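Local structure of putative alpha/beta hydrolase (Desulfitobacterium hafniense, 4RPC) at residues A[30-35]-A[171-176]; A[39-44]-A[250-255]; A[87-92]-A[109-114]; A[126-131]-A[189-194]. The protein is a putative alpha/beta hydrolase that probably cleaves its substrate with a serine nucleophile, though which substrate it takes is not known. All blocks are in the same frame, centred on the assembly; numbering follows the deposited sequence.

Interaction 1: A[30-35]-A[171-176]; sequences AGFYWQ and PLIYEH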
loop_
_atom_site.group_PDB
_atom_site.type_symbol
_atom_site.label_atom_id
_atom_site.label_comp_id
_atom_site.label_asym_id
_atom_site.label_seq_id
_atom_site.Cartn_x
_atom_site.Cartn_y
_atom_site.Cartn_z
ATOM N N ALA A 30 3.254 5.208 2.459
ATOM C CA ALA A 30 4.068 6.269 3.034
ATOM C C ALA A 30 3.259 7.551 3.217
ATOM O O ALA A 30 2.626 8.031 2.307
ATOM C CB ALA A 30 5.255 6.562 2.129
ATOM N N GLY A 31 3.348 8.126 4.408
ATOM C CA GLY A 31 2.643 9.346 4.762
ATOM C C GLY A 31 1.223 9.159 5.230
ATOM O O GLY A 31 0.626 10.131 5.666
ATOM N N PHE A 32 0.667 7.960 5.118
ATOM C CA PHE A 32 -0.759 7.711 5.431
ATOM C C PHE A 32 -0.857 7.299 6.882
ATOM O O PHE A 32 0.167 7.256 7.573
ATOM C CB PHE A 32 -1.353 6.638 4.514
ATOM C CG PHE A 32 -1.390 7.022 3.059
ATOM C CD1 PHE A 32 -1.000 8.280 2.628
ATOM C CD2 PHE A 32 -1.933 6.144 2.118
ATOM C CE1 PHE A 32 -1.136 8.645 1.285
ATOM C CE2 PHE A 32 -2.038 6.492 0.782
ATOM C CZ PHE A 32 -1.624 7.734 0.370
ATOM N N TYR A 33 -2.066 6.994 7.342
ATOM C CA TYR A 33 -2.286 6.579 8.697
ATOM C C TYR A 33 -3.255 5.433 8.714
ATOM O O TYR A 33 -4.237 5.468 8.026
ATOM C CB TYR A 33 -2.864 7.756 9.493
ATOM C CG TYR A 33 -2.937 7.543 10.982
ATOM C CD1 TYR A 33 -1.833 7.048 11.674
ATOM C CD2 TYR A 33 -4.082 7.886 11.717
ATOM C CE1 TYR A 33 -1.852 6.869 13.049
ATOM C CE2 TYR A 33 -4.117 7.710 13.097
ATOM C CZ TYR A 33 -3.002 7.183 13.766
ATOM O OH TYR A 33 -2.991 6.957 15.129
ATOM N N TRP A 34 -2.994 4.431 9.526
ATOM C CA TRP A 34 -3.790 3.220 9.558
ATOM C C TRP A 34 -5.277 3.498 9.788
ATOM O O TRP A 34 -6.100 2.853 9.166
ATOM C CB TRP A 34 -3.290 2.272 10.641
ATOM C CG TRP A 34 -3.688 2.678 12.047
ATOM C CD1 TRP A 34 -3.028 3.505 12.868
ATOM C CD2 TRP A 34 -4.859 2.244 12.765
ATOM N NE1 TRP A 34 -3.701 3.641 14.056
ATOM C CE2 TRP A 34 -4.828 2.858 14.020
ATOM C CE3 TRP A 34 -5.926 1.390 12.458
ATOM C CZ2 TRP A 34 -5.829 2.655 14.992
ATOM C CZ3 TRP A 34 -6.940 1.191 13.437
ATOM C CH2 TRP A 34 -6.873 1.823 14.677
ATOM N N GLN A 35 -5.602 4.490 10.617
ATOM C CA GLN A 35 -6.944 4.668 11.111
ATOM C C GLN A 35 -7.766 5.463 10.174
ATOM O O GLN A 35 -8.974 5.418 10.276
ATOM C CB GLN A 35 -6.937 5.339 12.477
ATOM C CG GLN A 35 -8.194 5.145 13.311
ATOM C CD GLN A 35 -8.052 5.805 14.663
ATOM O OE1 GLN A 35 -7.404 6.834 14.793
ATOM N NE2 GLN A 35 -8.661 5.220 15.680
ATOM N N PRO A 171 -6.764 14.225 2.277
ATOM C CA PRO A 171 -7.371 13.488 3.378
ATOM C C PRO A 171 -6.624 12.221 3.826
ATOM O O PRO A 171 -6.973 11.690 4.891
ATOM C CB PRO A 171 -8.741 13.033 2.817
ATOM C CG PRO A 171 -8.972 13.764 1.556
ATOM C CD PRO A 171 -7.676 14.400 1.124
ATOM N N LEU A 172 -5.707 11.679 2.996
ATOM C CA LEU A 172 -4.981 10.484 3.352
ATOM C C LEU A 172 -3.669 10.747 4.056
ATOM O O LEU A 172 -3.101 9.842 4.622
ATOM C CB LEU A 172 -4.654 9.632 2.113
ATOM C CG LEU A 172 -5.880 9.057 1.418
ATOM C CD1 LEU A 172 -5.482 8.404 0.103
ATOM C CD2 LEU A 172 -6.553 8.067 2.347
ATOM N N ILE A 173 -3.157 11.953 3.974
ATOM C CA ILE A 173 -1.884 12.273 4.618
ATOM C C ILE A 173 -2.091 12.373 6.116
ATOM O O ILE A 173 -2.959 13.057 6.584
ATOM C CB ILE A 173 -1.339 13.597 4.138
ATOM C CG1 ILE A 173 -1.217 13.632 2.616
ATOM C CG2 ILE A 173 -0.020 13.865 4.832
ATOM C CD1 ILE A 173 -0.324 12.550 2.006
ATOM N N TYR A 174 -1.283 11.672 6.879
ATOM C CA TYR A 174 -1.453 11.630 8.311
ATOM C C TYR A 174 -1.153 13.026 8.810
ATOM O O TYR A 174 -0.108 13.610 8.530
ATOM C CB TYR A 174 -0.543 10.546 8.956
ATOM C CG TYR A 174 -0.511 10.505 10.474
ATOM C CD1 TYR A 174 -1.658 10.607 11.230
ATOM C CD2 TYR A 174 0.705 10.359 11.142
ATOM C CE1 TYR A 174 -1.606 10.605 12.618
ATOM C CE2 TYR A 174 0.778 10.352 12.514
ATOM C CZ TYR A 174 -0.354 10.453 13.239
ATOM O OH TYR A 174 -0.213 10.393 14.587
ATOM N N GLU A 175 -2.082 13.578 9.563
ATOM C CA GLU A 175 -1.962 14.986 9.894
ATOM C C GLU A 175 -0.805 15.272 10.870
ATOM O O GLU A 175 -0.343 16.385 10.926
ATOM C CB GLU A 175 -3.311 15.546 10.362
ATOM C CG GLU A 175 -3.746 15.050 11.702
ATOM C CD GLU A 175 -5.073 15.670 12.141
ATOM O OE1 GLU A 175 -5.838 16.218 11.304
ATOM O OE2 GLU A 175 -5.346 15.596 13.354
ATOM N N HIS A 176 -0.313 14.265 11.582
ATOM C CA HIS A 176 0.815 14.445 12.516
ATOM C C HIS A 176 2.096 13.759 12.094
ATOM O O HIS A 176 2.983 13.512 12.919
ATOM C CB HIS A 176 0.435 13.970 13.906
ATOM C CG HIS A 176 -0.678 14.751 14.510
ATOM N ND1 HIS A 176 -0.658 16.131 14.584
ATOM C CD2 HIS A 176 -1.846 14.354 15.065
ATOM C CE1 HIS A 176 -1.772 16.549 15.156
ATOM N NE2 HIS A 176 -2.506 15.488 15.459
HETATM O O HOH W 1 -4.390 7.585 5.643
HETATM O O HOH W 2 -1.203 8.039 16.951
#
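Gly31 O takes the backbone N-H of Tyr174 in a short, nearly straight bond, Tyr174 N to Gly31 O 2.7 Å with 173° at the hydrogen. Ile173 CA lies 3.5 Å from Gly31 O and adds a CA-H...O contact. Across the seam, Leu172 O meets Phe32 CA in a second such contact (3.3 Å) and receives a hydrogen from a water that in turn accepts from Tyr33 N. The rings of Tyr33 and Tyr174 form an offset stack, centroids 4.0 Å apart and planes at 16°; CG of each lies anti to its own backbone N (chi1 -170° in Tyr33), which brings the rings face to face. A second water bonds Tyr33 OH at 2.8 Å and only weakly reaches Tyr174 OH. Trp34 CD1 covers the opposite face of Tyr33. A leucine in place of Tyr33 would probably leave one face of the Tyr174 ring without its flat partner and the second water without its phenol oxygen. Leu172 CB sits over a face of Phe32, 3.9 Å from the ring centroid, while Ile173 CD1 reaches the ring's edge. Gly31 N is hydrogen-bonded with His59 NE2. A backbone hydrogen bond, a water bridge and aromatic stacking thus hold loop 171-176 where the Phe32 side chain lies near, without touching, the probable nucleophile elbow and Ser-His-Glu triad.

Interaction 2: A[39-44]-A[250-255]; sequences ARIIRD and EKISRL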
loop_
_atom_site.group_PDB
_atom_site.type_symbol
_atom_site.label_atom_id
_atom_site.label_comp_id
_atom_site.label_asym_id
_atom_site.label_seq_id
_atom_site.Cartn_x
_atom_site.Cartn_y
_atom_site.Cartn_z
ATOM N N ALA A 39 -10.775 3.244 7.319
ATOM C CA ALA A 39 -12.014 3.345 8.103
ATOM C C ALA A 39 -13.254 2.696 7.475
ATOM O O ALA A 39 -13.865 1.824 8.080
ATOM C CB ALA A 39 -12.298 4.788 8.502
ATOM N N ARG A 40 -13.580 3.091 6.247
ATOM C CA ARG A 40 -14.762 2.598 5.584
ATOM C C ARG A 40 -14.630 1.154 5.247
ATOM O O ARG A 40 -15.600 0.392 5.369
ATOM C CB ARG A 40 -15.068 3.435 4.332
ATOM C CG ARG A 40 -16.256 2.977 3.522
ATOM C CD ARG A 40 -17.563 2.945 4.346
ATOM N NE ARG A 40 -18.642 2.370 3.550
ATOM C CZ ARG A 40 -19.372 3.056 2.663
ATOM N NH1 ARG A 40 -19.169 4.350 2.463
ATOM N NH2 ARG A 40 -20.309 2.448 1.966
ATOM N N ILE A 41 -13.423 0.730 4.865
ATOM C CA ILE A 41 -13.244 -0.679 4.504
ATOM C C ILE A 41 -13.483 -1.554 5.716
ATOM O O ILE A 41 -14.139 -2.577 5.644
ATOM C CB ILE A 41 -11.844 -0.936 3.903
ATOM C CG1 ILE A 41 -11.781 -0.254 2.529
ATOM C CG2 ILE A 41 -11.558 -2.435 3.756
ATOM C CD1 ILE A 41 -10.381 -0.136 1.953
ATOM N N ILE A 42 -12.920 -1.155 6.832
ATOM C CA ILE A 42 -13.084 -1.895 8.060
ATOM C C ILE A 42 -14.566 -1.970 8.395
ATOM O O ILE A 42 -15.073 -3.056 8.639
ATOM C CB ILE A 42 -12.301 -1.229 9.187
ATOM C CG1 ILE A 42 -10.797 -1.379 8.948
ATOM C CG2 ILE A 42 -12.663 -1.804 10.553
ATOM C CD1 ILE A 42 -9.980 -0.402 9.770
ATOM N N ARG A 43 -15.264 -0.835 8.374
ATOM C CA ARG A 43 -16.702 -0.837 8.621
ATOM C C ARG A 43 -17.471 -1.777 7.719
ATOM O O ARG A 43 -18.335 -2.496 8.209
ATOM C CB ARG A 43 -17.312 0.560 8.514
ATOM C CG ARG A 43 -16.878 1.478 9.647
ATOM C CD ARG A 43 -17.804 2.680 9.771
ATOM N NE ARG A 43 -17.638 3.550 8.626
ATOM C CZ ARG A 43 -16.659 4.449 8.492
ATOM N NH1 ARG A 43 -15.739 4.642 9.447
ATOM N NH2 ARG A 43 -16.619 5.198 7.391
ATOM N N ASP A 44 -17.127 -1.814 6.425
ATOM C CA ASP A 44 -17.805 -2.733 5.482
ATOM C C ASP A 44 -17.505 -4.228 5.706
ATOM O O ASP A 44 -18.351 -5.060 5.449
ATOM C CB ASP A 44 -17.478 -2.398 4.033
ATOM C CG ASP A 44 -17.966 -1.037 3.623
ATOM O OD1 ASP A 44 -18.892 -0.482 4.288
ATOM O OD2 ASP A 44 -17.399 -0.505 2.624
ATOM N N GLU A 250 -15.413 2.055 -0.432
ATOM C CA GLU A 250 -16.426 1.027 -0.534
ATOM C C GLU A 250 -16.280 0.144 -1.782
ATOM O O GLU A 250 -16.637 -1.024 -1.709
ATOM C CB GLU A 250 -17.842 1.599 -0.383
ATOM C CG GLU A 250 -18.333 2.486 -1.525
ATOM C CD GLU A 250 -17.816 3.916 -1.471
ATOM O OE1 GLU A 250 -17.051 4.295 -0.539
ATOM O OE2 GLU A 250 -18.202 4.653 -2.395
ATOM N N LYS A 251 -15.698 0.637 -2.881
ATOM C CA LYS A 251 -15.420 -0.276 -4.014
ATOM C C LYS A 251 -14.273 -1.218 -3.734
ATOM O O LYS A 251 -14.184 -2.281 -4.328
ATOM C CB LYS A 251 -15.085 0.450 -5.304
ATOM C CG LYS A 251 -16.146 1.391 -5.774
ATOM C CD LYS A 251 -15.736 1.966 -7.119
ATOM C CE LYS A 251 -16.767 2.992 -7.577
ATOM N NZ LYS A 251 -16.644 3.197 -9.029
ATOM N N ILE A 252 -13.349 -0.810 -2.868
ATOM C CA ILE A 252 -12.288 -1.728 -2.465
ATOM C C ILE A 252 -12.906 -2.846 -1.632
ATOM O O ILE A 252 -12.578 -3.991 -1.839
ATOM C CB ILE A 252 -11.126 -1.071 -1.635
ATOM C CG1 ILE A 252 -10.479 0.155 -2.318
ATOM C CG2 ILE A 252 -10.060 -2.103 -1.336
ATOM C CD1 ILE A 252 -9.860 -0.100 -3.643
ATOM N N SER A 253 -13.753 -2.503 -0.660
ATOM C CA SER A 253 -14.523 -3.511 0.138
ATOM C C SER A 253 -15.228 -4.544 -0.681
ATOM O O SER A 253 -15.171 -5.720 -0.390
ATOM C CB SER A 253 -15.613 -2.845 0.952
ATOM O OG SER A 253 -15.004 -2.000 1.852
ATOM N N ARG A 254 -15.948 -4.067 -1.680
ATOM C CA ARG A 254 -16.730 -4.949 -2.544
ATOM C C ARG A 254 -15.787 -5.889 -3.272
ATOM O O ARG A 254 -15.998 -7.071 -3.358
ATOM C CB ARG A 254 -17.501 -4.100 -3.543
ATOM C CG ARG A 254 -18.843 -4.622 -3.932
ATOM C CD ARG A 254 -19.810 -3.478 -4.191
ATOM N NE ARG A 254 -20.226 -3.422 -5.583
ATOM C CZ ARG A 254 -21.141 -4.213 -6.136
ATOM N NH1 ARG A 254 -21.744 -5.171 -5.432
ATOM N NH2 ARG A 254 -21.448 -4.045 -7.408
ATOM N N LEU A 255 -14.704 -5.354 -3.778
ATOM C CA LEU A 255 -13.763 -6.158 -4.525
ATOM C C LEU A 255 -13.105 -7.251 -3.658
ATOM O O LEU A 255 -12.941 -8.399 -4.097
ATOM C CB LEU A 255 -12.703 -5.233 -5.088
ATOM C CG LEU A 255 -11.760 -5.818 -6.121
ATOM C CD1 LEU A 255 -12.530 -6.581 -7.184
ATOM C CD2 LEU A 255 -10.960 -4.673 -6.749
#
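Asp44 and Ser253 make the direct polar link between the two helices: Ser253 OG donates to Asp44 OD2 over 2.9 Å, using the anti lone pair of that oxygen. The other carboxylate oxygen serves its own helix. Arg40 NE bonds Asp44 OD1 at 3.0 Å, the oxygen lying in the guanidinium plane and the N-H running at 165°, so Asp44 is gripped at both oxygens and its carboxylate is probably held from turning. Charge continues across the gap more loosely: Arg40 NH1 and Glu250 OE1 form a long salt bridge of 3.7 Å in which the oxygen stands well out of the guanidinium plane and no N-H aims at it. Glu250 CB instead rests over a face of that group, 3.5 Å from Arg40 NH2. A bend at chi2 of Arg40 (58°) brings the guanidinium over Glu250 and alongside Asp44. In the apolar packing Ile41 CD1 meets Ile252 CB at 3.8 Å, and Leu245 and Val244 of helix 243-247 add to the layer. The axes of segments 39-44 and 250-255 approach to 8.6 Å and cross at -40°. Helix 249-259 lies on the sheet through Ile252 and Leu208, and helix 39-45 packs beside it, consistent with the helical layer on one side of an alpha/beta hydrolase sheet.

Interaction 3: A[87-92]-A[109-114]; sequences DKVQAI and GEIKVM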
loop_
_atom_site.group_PDB
_atom_site.type_symbol
_atom_site.label_atom_id
_atom_site.label_comp_id
_atom_site.label_asym_id
_atom_site.label_seq_id
_atom_site.Cartn_x
_atom_site.Cartn_y
_atom_site.Cartn_z
ATOM N N ASP A 87 -1.129 -17.763 10.635
ATOM C CA ASP A 87 -0.154 -18.207 9.643
ATOM C C ASP A 87 -0.679 -18.226 8.200
ATOM O O ASP A 87 0.070 -18.590 7.291
ATOM C CB ASP A 87 0.421 -19.562 10.027
ATOM C CG ASP A 87 -0.600 -20.654 9.955
ATOM O OD1 ASP A 87 -1.700 -20.404 9.380
ATOM O OD2 ASP A 87 -0.293 -21.753 10.483
ATOM N N LYS A 88 -1.935 -17.832 7.995
ATOM C CA LYS A 88 -2.502 -17.720 6.656
ATOM C C LYS A 88 -3.389 -16.490 6.564
ATOM O O LYS A 88 -4.203 -16.235 7.450
ATOM C CB LYS A 88 -3.330 -18.963 6.327
ATOM C CG LYS A 88 -3.957 -18.955 4.932
ATOM C CD LYS A 88 -4.695 -20.264 4.624
ATOM C CE LYS A 88 -5.968 -20.404 5.467
ATOM N NZ LYS A 88 -7.113 -21.147 4.831
ATOM N N VAL A 89 -3.239 -15.712 5.504
ATOM C CA VAL A 89 -4.155 -14.634 5.273
ATOM C C VAL A 89 -4.838 -14.786 3.933
ATOM O O VAL A 89 -4.218 -15.204 2.922
ATOM C CB VAL A 89 -3.478 -13.242 5.429
ATOM C CG1 VAL A 89 -2.666 -13.204 6.716
ATOM C CG2 VAL A 89 -2.616 -12.905 4.269
ATOM N N GLN A 90 -6.104 -14.425 3.890
ATOM C CA GLN A 90 -6.859 -14.691 2.670
ATOM C C GLN A 90 -6.552 -13.632 1.670
ATOM O O GLN A 90 -6.535 -13.916 0.473
ATOM C CB GLN A 90 -8.367 -14.740 2.902
ATOM C CG GLN A 90 -8.912 -15.892 3.730
ATOM C CD GLN A 90 -8.455 -17.218 3.258
ATOM O OE1 GLN A 90 -8.551 -17.553 2.078
ATOM N NE2 GLN A 90 -7.899 -17.985 4.176
ATOM N N ALA A 91 -6.302 -12.395 2.154
ATOM C CA ALA A 91 -5.936 -11.271 1.271
ATOM C C ALA A 91 -5.125 -10.186 1.985
ATOM O O ALA A 91 -5.449 -9.811 3.100
ATOM C CB ALA A 91 -7.194 -10.633 0.708
ATOM N N ILE A 92 -4.141 -9.649 1.292
ATOM C CA ILE A 92 -3.491 -8.410 1.640
ATOM C C ILE A 92 -3.812 -7.338 0.592
ATOM O O ILE A 92 -3.597 -7.555 -0.621
ATOM C CB ILE A 92 -1.971 -8.570 1.693
ATOM C CG1 ILE A 92 -1.582 -9.845 2.453
ATOM C CG2 ILE A 92 -1.348 -7.381 2.408
ATOM C CD1 ILE A 92 -0.078 -9.955 2.557
ATOM N N GLY A 109 7.379 -16.088 2.786
ATOM C CA GLY A 109 6.791 -17.414 2.949
ATOM C C GLY A 109 6.639 -17.886 4.380
ATOM O O GLY A 109 6.167 -18.998 4.601
ATOM N N GLU A 110 7.023 -17.066 5.358
ATOM C CA GLU A 110 6.777 -17.410 6.747
ATOM C C GLU A 110 5.269 -17.679 6.855
ATOM O O GLU A 110 4.825 -18.744 7.245
ATOM C CB GLU A 110 7.200 -16.259 7.667
ATOM C CG GLU A 110 7.405 -16.668 9.134
ATOM C CD GLU A 110 7.126 -15.540 10.139
ATOM O OE1 GLU A 110 7.321 -14.343 9.791
ATOM O OE2 GLU A 110 6.706 -15.848 11.280
ATOM N N ILE A 111 4.504 -16.699 6.417
ATOM C CA ILE A 111 3.061 -16.719 6.412
ATOM C C ILE A 111 2.480 -16.872 5.000
ATOM O O ILE A 111 2.931 -16.212 4.065
ATOM C CB ILE A 111 2.595 -15.419 7.050
ATOM C CG1 ILE A 111 2.840 -15.564 8.548
ATOM C CG2 ILE A 111 1.146 -15.120 6.697
ATOM C CD1 ILE A 111 2.575 -14.308 9.294
ATOM N N LYS A 112 1.501 -17.762 4.872
ATOM C CA LYS A 112 0.897 -18.077 3.590
ATOM C C LYS A 112 -0.127 -17.030 3.175
ATOM O O LYS A 112 -1.002 -16.642 3.962
ATOM C CB LYS A 112 0.231 -19.457 3.609
ATOM C CG LYS A 112 -0.842 -19.674 2.523
ATOM C CD LYS A 112 -0.905 -21.112 2.012
ATOM C CE LYS A 112 -1.088 -22.149 3.110
ATOM N NZ LYS A 112 -0.660 -23.500 2.624
ATOM N N VAL A 113 -0.022 -16.612 1.922
ATOM C CA VAL A 113 -0.829 -15.534 1.389
ATOM C C VAL A 113 -1.630 -16.024 0.161
ATOM O O VAL A 113 -1.028 -16.454 -0.854
ATOM C CB VAL A 113 0.070 -14.376 0.962
ATOM C CG1 VAL A 113 -0.765 -13.256 0.353
ATOM C CG2 VAL A 113 0.872 -13.835 2.158
HETATM N N MSE A 114 -2.947 -15.935 0.219
HETATM C CA MSE A 114 -3.752 -16.488 -0.891
HETATM C C MSE A 114 -3.935 -15.473 -1.970
HETATM O O MSE A 114 -3.927 -15.826 -3.119
HETATM C CB MSE A 114 -5.149 -17.016 -0.573
HETATM C CG MSE A 114 -5.233 -18.536 -0.917
HETATM SE SE MSE A 114 -4.069 -19.560 0.298
HETATM C CE MSE A 114 -4.876 -18.525 1.742
#
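Parallel strand pairing joins 87-92 to 109-114 near the start of two neighbouring strands of the central sheet, 88-95 and 112-119. Three backbone bonds hold the ladder: Lys112 N to Asp87 O at 2.9 Å, Val89 N to Lys112 O at 2.9 Å, and Met114 N to Val89 O at 3.1 Å. Lys88 pairs with Lys112 and Val89 with Val113. Helix 97-108 connects the strands in a beta-alpha-beta crossover, the unit whose strand 88-95 leads to the probable nucleophile elbow of an alpha/beta hydrolase. On the buried face Val89 and Val113 lie side by side, pointing the same way, with their CG2 atoms 4.2 Å apart. Ile92 crosses Val113 at about a right angle and brings its CD1 to 4.0 Å from Val113 CG2; Leu81 of helix 70-83 touches both Val89 and Ile111. Lys88 and Lys112 point to the other face. Beyond the ladder the selenomethionine Met114 is bent at chi2 and chi3 (67° and 47°); this turns its terminal methyl toward the aliphatic part of Lys88, but the modelled approach is too close for normal packing and the methyl's place is doubtful. Met114 CB lies 3.6 Å from Gln90 O.

Interaction 4: A[126-131]-A[189-194]; sequences MGEMTE and AYRYDL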
loop_
_atom_site.group_PDB
_atom_site.type_symbol
_atom_site.label_atom_id
_atom_site.label_comp_id
_atom_site.label_asym_id
_atom_site.label_seq_id
_atom_site.Cartn_x
_atom_site.Cartn_y
_atom_site.Cartn_z
HETATM N N MSE A 126 15.354 2.323 -7.244
HETATM C CA MSE A 126 16.055 3.436 -7.801
HETATM C C MSE A 126 17.513 3.576 -7.476
HETATM O O MSE A 126 18.096 4.531 -7.917
HETATM C CB MSE A 126 15.471 4.718 -7.308
HETATM C CG MSE A 126 14.024 4.689 -6.988
HETATM SE SE MSE A 126 13.308 6.253 -7.817
HETATM C CE MSE A 126 12.926 5.073 -9.321
ATOM N N GLY A 127 18.081 2.698 -6.691
ATOM C CA GLY A 127 19.488 2.776 -6.407
ATOM C C GLY A 127 19.851 4.134 -5.903
ATOM O O GLY A 127 19.215 4.652 -5.046
ATOM N N GLU A 128 20.881 4.730 -6.456
ATOM C CA GLU A 128 21.332 6.003 -5.877
ATOM C C GLU A 128 20.451 7.228 -6.187
ATOM O O GLU A 128 20.650 8.232 -5.539
ATOM C CB GLU A 128 22.803 6.291 -6.196
ATOM C CG GLU A 128 23.791 5.389 -5.447
ATOM C CD GLU A 128 23.861 5.669 -3.941
ATOM O OE1 GLU A 128 24.123 6.825 -3.516
ATOM O OE2 GLU A 128 23.672 4.712 -3.169
HETATM N N MSE A 129 19.460 7.149 -7.101
HETATM C CA MSE A 129 18.451 8.220 -7.242
HETATM C C MSE A 129 17.403 8.215 -6.108
HETATM O O MSE A 129 16.572 9.151 -5.977
HETATM C CB MSE A 129 17.603 8.103 -8.519
HETATM C CG MSE A 129 18.204 8.021 -9.913
HETATM SE SE MSE A 129 19.162 9.670 -10.467
HETATM C CE MSE A 129 17.841 10.843 -9.640
ATOM N N THR A 130 17.371 7.154 -5.308
ATOM C CA THR A 130 16.380 6.990 -4.225
ATOM C C THR A 130 16.294 8.241 -3.357
ATOM O O THR A 130 15.202 8.708 -3.072
ATOM C CB THR A 130 16.721 5.818 -3.326
ATOM O OG1 THR A 130 16.691 4.616 -4.057
ATOM C CG2 THR A 130 15.735 5.672 -2.210
ATOM N N GLU A 131 17.430 8.789 -2.955
ATOM C CA GLU A 131 17.490 9.981 -2.048
ATOM C C GLU A 131 16.801 11.199 -2.650
ATOM O O GLU A 131 16.010 11.899 -2.005
ATOM C CB GLU A 131 18.964 10.331 -1.656
ATOM C CG GLU A 131 19.146 11.516 -0.648
ATOM C CD GLU A 131 18.591 11.228 0.777
ATOM O OE1 GLU A 131 18.719 10.056 1.256
ATOM O OE2 GLU A 131 18.043 12.162 1.454
ATOM N N ALA A 189 10.507 2.737 0.237
ATOM C CA ALA A 189 9.707 2.545 -0.976
ATOM C C ALA A 189 10.536 2.573 -2.263
ATOM O O ALA A 189 10.500 1.627 -3.031
ATOM C CB ALA A 189 8.620 3.561 -1.046
ATOM N N TYR A 190 11.328 3.629 -2.463
ATOM C CA TYR A 190 12.098 3.808 -3.664
ATOM C C TYR A 190 13.303 2.879 -3.800
ATOM O O TYR A 190 13.705 2.624 -4.879
ATOM C CB TYR A 190 12.558 5.280 -3.789
ATOM C CG TYR A 190 11.440 6.171 -4.219
ATOM C CD1 TYR A 190 10.663 5.851 -5.325
ATOM C CD2 TYR A 190 11.160 7.323 -3.544
ATOM C CE1 TYR A 190 9.614 6.667 -5.730
ATOM C CE2 TYR A 190 10.109 8.140 -3.912
ATOM C CZ TYR A 190 9.341 7.816 -5.001
ATOM O OH TYR A 190 8.343 8.640 -5.408
ATOM N N ARG A 191 13.868 2.389 -2.709
ATOM C CA ARG A 191 14.970 1.436 -2.730
ATOM C C ARG A 191 14.549 0.026 -3.126
ATOM O O ARG A 191 15.317 -0.682 -3.754
ATOM C CB ARG A 191 15.609 1.346 -1.340
ATOM C CG ARG A 191 16.949 0.672 -1.303
ATOM C CD ARG A 191 18.099 1.627 -1.475
ATOM N NE ARG A 191 18.042 2.726 -0.508
ATOM C CZ ARG A 191 18.783 3.839 -0.590
ATOM N NH1 ARG A 191 19.656 3.992 -1.598
ATOM N NH2 ARG A 191 18.623 4.818 0.348
ATOM N N TYR A 192 13.338 -0.399 -2.740
ATOM C CA TYR A 192 12.910 -1.802 -2.963
ATOM C C TYR A 192 13.094 -2.218 -4.414
ATOM O O TYR A 192 12.597 -1.593 -5.342
ATOM C CB TYR A 192 11.470 -1.983 -2.545
ATOM C CG TYR A 192 10.989 -3.429 -2.445
ATOM C CD1 TYR A 192 11.606 -4.329 -1.597
ATOM C CD2 TYR A 192 9.912 -3.865 -3.153
ATOM C CE1 TYR A 192 11.146 -5.634 -1.496
ATOM C CE2 TYR A 192 9.463 -5.167 -3.079
ATOM C CZ TYR A 192 10.054 -6.059 -2.233
ATOM O OH TYR A 192 9.593 -7.393 -2.145
ATOM N N ASP A 193 13.811 -3.285 -4.626
ATOM C CA ASP A 193 14.012 -3.775 -5.976
ATOM C C ASP A 193 13.482 -5.206 -6.112
ATOM O O ASP A 193 14.132 -6.172 -5.718
ATOM C CB ASP A 193 15.495 -3.644 -6.283
ATOM C CG ASP A 193 15.867 -4.035 -7.703
ATOM O OD1 ASP A 193 15.009 -4.360 -8.532
ATOM O OD2 ASP A 193 17.078 -4.064 -7.950
ATOM N N LEU A 194 12.281 -5.330 -6.653
ATOM C CA LEU A 194 11.594 -6.626 -6.733
ATOM C C LEU A 194 12.174 -7.550 -7.819
ATOM O O LEU A 194 12.306 -8.722 -7.603
ATOM C CB LEU A 194 10.116 -6.403 -7.019
ATOM C CG LEU A 194 9.240 -7.626 -7.217
ATOM C CD1 LEU A 194 9.385 -8.499 -6.002
ATOM C CD2 LEU A 194 7.807 -7.200 -7.457
HETATM O O HOH W 3 17.390 0.424 -5.498
#
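Helix 179-191 ends against the turn that leads into helix 130-145, and one backbone bond spans the gap: Met126 N donates to Tyr190 O at 2.9 Å, with 173° at the hydrogen. Beside it a water accepts from Gly127 N and donates to Arg191 O, bridging the next pair of backbone groups. The selenomethionine side chain of Met126 runs alongside Tyr190, pointing the same way; Met126 CG lies 3.6 Å from Tyr190 CB, and Met126 SE lies 4.4 Å from the centroid of the Tyr190 ring, obliquely, in a Met-aromatic contact. Thr130 wedges in next to it. Its methyl, anti to the backbone N while OG1 is turned anti to the carbonyl carbon (chi1 -63°), touches Tyr190 CB, Thr130 CG2 to Tyr190 CB measuring 3.6 Å. The same methyl lies over the middle of one guanidinium face of Arg191, whose side chain bends at chi2 and chi3 to fold back across the turn. Thr130 OG1 donates to Gly127 O at 2.7 Å, and Thr130 N binds that oxygen too, so two donors grip one carbonyl and fasten the turn. Replacing Thr130 with a glycine would probably open a gap beside Tyr190 CB, uncover this guanidinium face and cost Gly127 O one of its two donors. Glu128 OE2 is 4.4 Å from Arg191 NH1, beyond a salt bridge, and probably gives mild electrostatic attraction. Met126 touches Tyr133 and Tyr190 touches Met137, both partners on helix 130-145, while Ala189 rests on Leu97, so the end of helix 179-191 lies beside helix 97-108.

Interaction 3 lies within the central sheet, while interaction 2 joins helix 39-45 to helix 249-259, which lies on the sheet; the centres of interactions 2 and 3 are about 20 Å apart. Interactions 1 and 4 both involve the region between strands 112-119 and 204-210, which carries helices 130-145 and 179-191; their centres are about 22 Å apart and their nearest atoms about 6 Å. Interaction 3 is nested inside the loop closed by interaction 1, and interactions 3 and 4 inside that of interaction 2. Interaction 1 crosses both 2 and 4, tying sequence-distant parts into one alpha/beta hydrolase domain. The side chains of Phe32 and Tyr190 lie near, without touching, the probable triad.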